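Local structure of putative antioxidant defense protein Mlr4105 (Mesorhizobium loti, 3C1L) at residues R49-I54 with A162-M167; S63-L68 with S117-A122; V128-T131 with K136-E139. The protein probably acts as a peroxiredoxin-type antioxidant enzyme, an all-helical member of the AhpD-like family with six copies in its assembly. All blocks are in the same frame, centred on the assembly; numbering follows the deposited sequence.

Contact 1 (R49-I54 with A162-M167)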
# COMPACT_ATOMS: atom_id res chain seq x y z
N ARG B 49 -16.28 -1.26 33.16
CA ARG B 49 -17.06 -2.49 33.15
C ARG B 49 -17.31 -3.02 31.74
O ARG B 49 -17.30 -4.21 31.56
CB ARG B 49 -18.40 -2.33 33.85
CG ARG B 49 -18.38 -2.70 35.33
CD ARG B 49 -18.00 -4.17 35.58
NE ARG B 49 -18.84 -5.12 34.84
CZ ARG B 49 -19.97 -5.65 35.31
NH1 ARG B 49 -20.43 -5.32 36.53
NH2 ARG B 49 -20.67 -6.50 34.55
N ALA B 50 -17.60 -2.14 30.78
CA ALA B 50 -17.81 -2.56 29.41
C ALA B 50 -16.53 -3.21 28.90
O ALA B 50 -16.54 -4.32 28.34
CB ALA B 50 -18.19 -1.37 28.51
N PHE B 51 -15.41 -2.50 29.12
CA PHE B 51 -14.13 -3.00 28.66
C PHE B 51 -13.85 -4.37 29.25
O PHE B 51 -13.57 -5.28 28.51
CB PHE B 51 -12.98 -2.07 28.99
CG PHE B 51 -11.64 -2.65 28.66
CD1 PHE B 51 -11.18 -2.66 27.36
CD2 PHE B 51 -10.86 -3.24 29.64
CE1 PHE B 51 -9.96 -3.24 27.03
CE2 PHE B 51 -9.63 -3.84 29.31
CZ PHE B 51 -9.19 -3.81 27.99
N THR B 52 -13.94 -4.53 30.57
CA THR B 52 -13.48 -5.77 31.21
C THR B 52 -14.39 -6.97 30.82
O THR B 52 -13.88 -8.06 30.62
CB THR B 52 -13.33 -5.68 32.78
OG1 THR B 52 -14.60 -5.66 33.39
CG2 THR B 52 -12.54 -4.43 33.23
N ASP B 53 -15.70 -6.73 30.69
CA ASP B 53 -16.67 -7.71 30.18
C ASP B 53 -16.28 -8.27 28.82
O ASP B 53 -16.22 -9.49 28.69
CB ASP B 53 -18.08 -7.09 30.01
CG ASP B 53 -18.82 -6.90 31.32
OD1 ASP B 53 -18.49 -7.53 32.36
OD2 ASP B 53 -19.78 -6.11 31.29
N ILE B 54 -16.04 -7.38 27.83
CA ILE B 54 -15.66 -7.80 26.48
C ILE B 54 -14.30 -8.46 26.51
O ILE B 54 -14.09 -9.42 25.81
CB ILE B 54 -15.51 -6.65 25.43
CG1 ILE B 54 -16.81 -5.92 25.23
CG2 ILE B 54 -15.22 -7.21 24.04
CD1 ILE B 54 -17.72 -6.61 24.20
N ALA B 162 -9.25 -11.15 16.40
CA ALA B 162 -8.45 -10.35 15.49
C ALA B 162 -9.04 -8.91 15.34
O ALA B 162 -8.32 -7.92 15.46
CB ALA B 162 -8.24 -11.12 14.12
N ALA B 163 -10.36 -8.84 15.23
CA ALA B 163 -11.12 -7.59 15.18
C ALA B 163 -10.88 -6.69 16.38
O ALA B 163 -10.60 -5.51 16.23
CB ALA B 163 -12.64 -7.90 15.03
N PHE B 164 -10.99 -7.27 17.58
CA PHE B 164 -10.84 -6.56 18.85
C PHE B 164 -9.52 -5.91 18.98
O PHE B 164 -9.43 -4.80 19.48
CB PHE B 164 -11.00 -7.56 20.01
CG PHE B 164 -10.93 -6.95 21.35
CD1 PHE B 164 -12.04 -6.34 21.91
CD2 PHE B 164 -9.76 -7.00 22.08
CE1 PHE B 164 -11.95 -5.78 23.21
CE2 PHE B 164 -9.68 -6.43 23.37
CZ PHE B 164 -10.76 -5.83 23.92
N PHE B 165 -8.48 -6.58 18.50
CA PHE B 165 -7.13 -6.01 18.52
C PHE B 165 -6.83 -4.93 17.53
O PHE B 165 -6.06 -4.01 17.80
CB PHE B 165 -6.08 -7.13 18.57
CG PHE B 165 -5.96 -7.68 19.99
CD1 PHE B 165 -5.24 -6.98 20.93
CD2 PHE B 165 -6.75 -8.70 20.40
CE1 PHE B 165 -5.20 -7.40 22.24
CE2 PHE B 165 -6.72 -9.13 21.69
CZ PHE B 165 -5.93 -8.47 22.63
N ASN B 166 -7.49 -5.00 16.39
CA ASN B 166 -7.53 -3.86 15.50
C ASN B 166 -8.17 -2.62 16.12
O ASN B 166 -7.77 -1.52 15.82
CB ASN B 166 -8.23 -4.27 14.22
CG ASN B 166 -7.28 -4.98 13.29
OD1 ASN B 166 -6.50 -4.31 12.63
ND2 ASN B 166 -7.25 -6.33 13.31
N MSE B 167 -9.15 -2.81 17.01
CA MSE B 167 -9.70 -1.71 17.75
C MSE B 167 -8.74 -1.24 18.84
O MSE B 167 -8.55 -0.05 18.99
CB MSE B 167 -11.08 -2.06 18.38
CG MSE B 167 -11.46 -1.15 19.55
SE MSE B 167 -13.21 -1.54 20.22
CE MSE B 167 -13.44 0.25 21.01

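Contact 2 (S63-L68 with S117-A122)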
# COMPACT_ATOMS: atom_id res chain seq x y z
N SER B 63 -14.04 -21.35 24.56
CA SER B 63 -13.77 -21.22 23.14
C SER B 63 -13.09 -22.52 22.72
O SER B 63 -12.56 -23.25 23.57
CB SER B 63 -12.85 -20.01 22.91
OG SER B 63 -12.49 -19.77 21.55
N GLY B 64 -13.14 -22.80 21.41
CA GLY B 64 -12.31 -23.83 20.79
C GLY B 64 -10.87 -23.40 20.61
O GLY B 64 -10.01 -24.22 20.33
N LEU B 65 -10.61 -22.10 20.75
CA LEU B 65 -9.28 -21.53 20.83
C LEU B 65 -8.80 -21.58 22.29
O LEU B 65 -9.55 -21.28 23.20
CB LEU B 65 -9.33 -20.07 20.35
CG LEU B 65 -9.91 -19.83 18.95
CD1 LEU B 65 -9.71 -18.42 18.50
CD2 LEU B 65 -9.26 -20.75 17.96
N SER B 66 -7.54 -21.96 22.50
CA SER B 66 -6.96 -21.96 23.80
C SER B 66 -6.69 -20.51 24.17
O SER B 66 -6.79 -19.63 23.34
CB SER B 66 -5.66 -22.75 23.79
OG SER B 66 -4.72 -22.12 22.96
N LYS B 67 -6.34 -20.25 25.41
CA LYS B 67 -6.03 -18.87 25.76
C LYS B 67 -4.77 -18.42 25.01
O LYS B 67 -4.66 -17.27 24.67
CB LYS B 67 -5.92 -18.65 27.28
CG LYS B 67 -7.21 -18.97 28.03
CD LYS B 67 -7.24 -18.49 29.51
CE LYS B 67 -5.86 -18.44 30.17
NZ LYS B 67 -5.90 -18.13 31.66
N LEU B 68 -3.84 -19.35 24.76
CA LEU B 68 -2.58 -19.02 24.10
C LEU B 68 -2.80 -18.70 22.62
O LEU B 68 -2.17 -17.78 22.11
CB LEU B 68 -1.54 -20.14 24.31
CG LEU B 68 -0.29 -20.14 23.41
CD1 LEU B 68 0.62 -18.95 23.73
CD2 LEU B 68 0.49 -21.43 23.53
N SER B 117 2.00 -25.32 14.05
CA SER B 117 1.17 -26.32 13.36
C SER B 117 0.43 -25.63 12.19
O SER B 117 0.35 -24.38 12.16
CB SER B 117 0.16 -26.92 14.33
OG SER B 117 -0.77 -25.94 14.75
N PRO B 118 -0.06 -26.42 11.20
CA PRO B 118 -0.95 -25.97 10.12
C PRO B 118 -2.16 -25.22 10.65
O PRO B 118 -2.50 -24.18 10.14
CB PRO B 118 -1.36 -27.29 9.43
CG PRO B 118 -0.19 -28.12 9.56
CD PRO B 118 0.37 -27.81 10.96
N ARG B 119 -2.76 -25.72 11.73
CA ARG B 119 -3.87 -25.06 12.41
C ARG B 119 -3.52 -23.62 12.84
O ARG B 119 -4.28 -22.66 12.55
CB ARG B 119 -4.25 -25.87 13.63
CG ARG B 119 -5.38 -25.35 14.47
CD ARG B 119 -5.42 -26.07 15.79
NE ARG B 119 -5.98 -25.27 16.86
CZ ARG B 119 -7.27 -25.23 17.18
NH1 ARG B 119 -8.18 -25.94 16.52
NH2 ARG B 119 -7.67 -24.46 18.18
N GLN B 120 -2.39 -23.47 13.52
CA GLN B 120 -1.95 -22.14 13.99
C GLN B 120 -1.59 -21.19 12.85
O GLN B 120 -1.91 -20.00 12.90
CB GLN B 120 -0.76 -22.27 14.93
CG GLN B 120 -1.08 -22.93 16.27
CD GLN B 120 0.19 -23.38 17.01
OE1 GLN B 120 1.15 -23.83 16.41
NE2 GLN B 120 0.16 -23.28 18.33
N THR B 121 -0.91 -21.72 11.84
CA THR B 121 -0.65 -21.00 10.61
C THR B 121 -1.96 -20.52 9.93
O THR B 121 -2.04 -19.38 9.53
CB THR B 121 0.21 -21.84 9.65
OG1 THR B 121 1.44 -22.18 10.31
CG2 THR B 121 0.53 -21.11 8.34
N ALA B 122 -2.95 -21.38 9.78
CA ALA B 122 -4.17 -20.99 9.10
C ALA B 122 -4.89 -19.85 9.83
O ALA B 122 -5.42 -18.94 9.20
CB ALA B 122 -5.09 -22.19 8.90
O HOH W 1 -10.86 -25.14 17.68

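Contact 3 (V128-T131 with K136-E139)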
# COMPACT_ATOMS: atom_id res chain seq x y z
N VAL B 128 -4.01 -11.98 9.71
CA VAL B 128 -3.22 -11.06 8.86
C VAL B 128 -4.05 -10.45 7.76
O VAL B 128 -4.10 -9.24 7.62
CB VAL B 128 -1.99 -11.75 8.18
CG1 VAL B 128 -1.42 -10.83 7.13
CG2 VAL B 128 -0.92 -12.10 9.20
N LYS B 129 -4.78 -11.29 7.02
CA LYS B 129 -5.69 -10.79 5.95
C LYS B 129 -6.83 -9.92 6.48
O LYS B 129 -7.12 -8.88 5.95
CB LYS B 129 -6.28 -11.94 5.10
CG LYS B 129 -6.94 -11.40 3.84
CD LYS B 129 -7.31 -12.42 2.86
CE LYS B 129 -7.97 -11.75 1.66
NZ LYS B 129 -8.51 -12.81 0.74
N LEU B 130 -7.46 -10.33 7.56
CA LEU B 130 -8.49 -9.48 8.20
C LEU B 130 -7.89 -8.14 8.72
O LEU B 130 -8.60 -7.16 8.80
CB LEU B 130 -9.17 -10.22 9.37
CG LEU B 130 -10.47 -9.60 9.88
CD1 LEU B 130 -11.51 -9.64 8.74
CD2 LEU B 130 -10.93 -10.32 11.05
N THR B 131 -6.61 -8.12 9.07
CA THR B 131 -5.94 -6.88 9.58
C THR B 131 -5.53 -5.94 8.45
O THR B 131 -5.69 -4.71 8.54
CB THR B 131 -4.72 -7.22 10.46
OG1 THR B 131 -5.16 -7.97 11.60
CG2 THR B 131 -3.98 -5.97 10.95
N LYS B 136 -11.36 -7.60 1.26
CA LYS B 136 -11.09 -8.70 0.36
C LYS B 136 -11.37 -10.09 0.91
O LYS B 136 -11.00 -11.08 0.28
CB LYS B 136 -9.63 -8.57 -0.11
CG LYS B 136 -9.49 -7.27 -0.95
CD LYS B 136 -8.24 -7.22 -1.77
CE LYS B 136 -8.28 -6.05 -2.76
NZ LYS B 136 -7.16 -6.17 -3.66
N ILE B 137 -12.00 -10.18 2.09
CA ILE B 137 -12.31 -11.47 2.70
C ILE B 137 -13.43 -12.06 1.90
O ILE B 137 -14.41 -11.36 1.59
CB ILE B 137 -12.71 -11.36 4.22
CG1 ILE B 137 -11.53 -10.78 5.03
CG2 ILE B 137 -13.20 -12.72 4.77
CD1 ILE B 137 -10.38 -11.79 5.33
N VAL B 138 -13.26 -13.34 1.55
CA VAL B 138 -14.21 -14.09 0.75
C VAL B 138 -14.43 -15.47 1.36
O VAL B 138 -13.74 -15.86 2.30
CB VAL B 138 -13.78 -14.16 -0.76
CG1 VAL B 138 -13.85 -12.79 -1.35
CG2 VAL B 138 -12.36 -14.70 -0.91
N GLU B 139 -15.43 -16.18 0.86
CA GLU B 139 -15.77 -17.53 1.35
C GLU B 139 -14.59 -18.50 1.29
O GLU B 139 -14.49 -19.38 2.15
CB GLU B 139 -16.94 -18.11 0.55
CG GLU B 139 -17.39 -19.51 0.98
CD GLU B 139 -17.81 -19.60 2.43
OE1 GLU B 139 -18.35 -18.61 2.98
OE2 GLU B 139 -17.58 -20.68 3.02
O HOH W 2 -9.56 -11.97 -1.84

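Contact 1 (R49-I54 with A162-M167)
Phe-164, on helix 152-175, meets two side chains of helix 45-60, Phe-51 and Ile-54, with neighbouring parts of its ring. Ile-54 touches with the methyl CG2, which lies 3.7 Å from CE1 and 3.9 Å from CD1 of Phe-164 and approaches that ring obliquely. Phe-51 meets the far end of the same ring: its CE1 sits at the edge of Phe-164, near the ring plane, 4.1 Å from Phe-164 CZ, and the two side chains run nearly perpendicular. Each aromatic ring is sent across the gap by a first torsion that sets CG anti to the backbone N (chi1 -178° for Phe-164, 173° for Phe-51). This reach matters, because the closest CA atoms, those of Ile-54 and Phe-164, are still 9.1 Å apart.

Further out, other residues pack around these rings. Phe-51 meets Tyr-41 with nearly parallel ring planes and packs on Val-37 and Leu-38 of helix 36-40. Phe-164 CD2 stands 3.7 Å above one face of Phe-165, over the outer part of the ring, and Phe-165 in turn meets His-90 edge-to-face. One turn of the helix is braced by Asn-166, whose ND2 donates to Ala-162 O at 2.9 Å from above the carbonyl plane, while its OD1 accepts from Asn-81. On helix 45-60 the guanidinium of Arg-49 pairs with Asp-53 one turn on, NH2 to OD1 3.3 Å, using the syn lone pair of that oxygen. In the second subunit, Met-167 packs on Phe-164 and Ala-50 on Ile-54.

This is plain helix-helix packing within the all-helical fold, joining helix 45-60 to helix 152-175 where the second subunit also packs. The chemistry is wholly apolar and only 127 Å² is buried, so the join depends on the fit of ring and methyl rather than on directional bonds.

Contact 2 (S63-L68 with S117-A122)
Gly-64 O is gripped from two directions, by Arg-119 and by water 1. Arg-119 NH2 donates to it at 3.2 Å along a bent path (N-H...O 140°), tilted 31° from the carbonyl plane, and the oxygen lies near the edge of the guanidinium. Water 1 bridges the same pair: it accepts from Arg-119 NH1 at 3.0 Å, in the guanidinium plane, and donates a weak bond to Gly-64 O at 2.9 Å. Direct bond and water bridge together probably limit the rotation of the flat group.

Arg-119 gets there with a trans first torsion (chi1 180°) and an extended chain out to NE, from the first turn of helix 118-132. Leu-65 adds an apolar touch, CD2 lying obliquely to the guanidinium, 4.0 Å from Arg-119 NH2. A lysine in place of Arg-119 would probably keep a charge but lose the two-pronged grip, leaving Gly-64 O or water 1 without its mate.

Local motifs order both partners, an ST turn and a capping box. Ser-63 OG accepts from Leu-65 N at 3.1 Å, the ST turn around Gly-64, and is itself bonded to Asp-157. On the other side Ser-117 and Gln-120 form the capping box: Ser-117 N donates to Gln-120 OE1 at 2.9 Å, and Gln-120 N returns a bond to Ser-117 OG at 3.2 Å, which closes the start of the helix from which Arg-119 projects.

The contact thus ties the loop leading into helix 67-80, whose N-cap is Ser-66, to the beginning of helix 118-132. Asp-69 of helix 67-80 makes a long, weak ion pair with Arg-119, Phe-150 packs on both Leu-65 and Arg-119, and Leu-65 reaches inward to Ile-158 on helix 152-175.

Contact 3 (V128-T131 with K136-E139)
A first torsion of -167° swings CG of Lys-129 away from its own backbone N, and the chain runs fully extended beyond it, which carries NZ to the loop carbonyl of Lys-136. Ile-137 sends CG1 anti to its carbonyl carbon (chi1 -62°), back toward the helix. The two segments belong to a helix-loop-helix connection of the all-helical AhpD-like fold, the end of helix 118-132 and the turn leading into helix 139-147.

Lys-129 and Ile-137 run antiparallel alongside each other, and the methyl CD1 of Ile-137 lies against the lysine's aliphatic stem, 3.8 Å from Lys-129 CG and 4.0 Å from CD. Separately, Ile-137 CG1 packs 3.9 Å from Leu-130 CD1. Both apolar residues are buried, with Ala-174 and Ala-173 of the second subunit against Leu-130 and Ile-137 respectively.

The charged ends have further partners. Lys-129 NZ forms a salt bridge with Asp-141, whose OD2 also accepts from Val-138 N, while Lys-136 turns its amine to Glu-132 of the third subunit.

Lys-136 O takes two donors: Lys-129 NZ at 3.1 Å, coming from above the carbonyl plane (51° out of it), and water 2 at 2.7 Å, which also accepts from Lys-129 NZ at 2.9 Å and so closes a small triangle.

In the fold
Contact 1 joins helices far apart in sequence, and contacts 2 and 3 are both nested inside the loop it closes. Contacts 1 and 3 touch, though their centres are about 20 Å apart: Asn-166 ND2 lies 3.2 Å from Thr-131 OG1, a probable hydrogen bond, and both contacts meet the second subunit. Contacts 2 and 3 share helix 118-132, one at its start and the other near its end. Their centres are about 17 Å apart. Contact 2 lies about 19 Å from contact 1, centre to centre, and meets no other chain of the assembly. A bound PEG, probably from the crystallisation liquor, sits about 4 Å from the side chain of Phe-51 in contact 1.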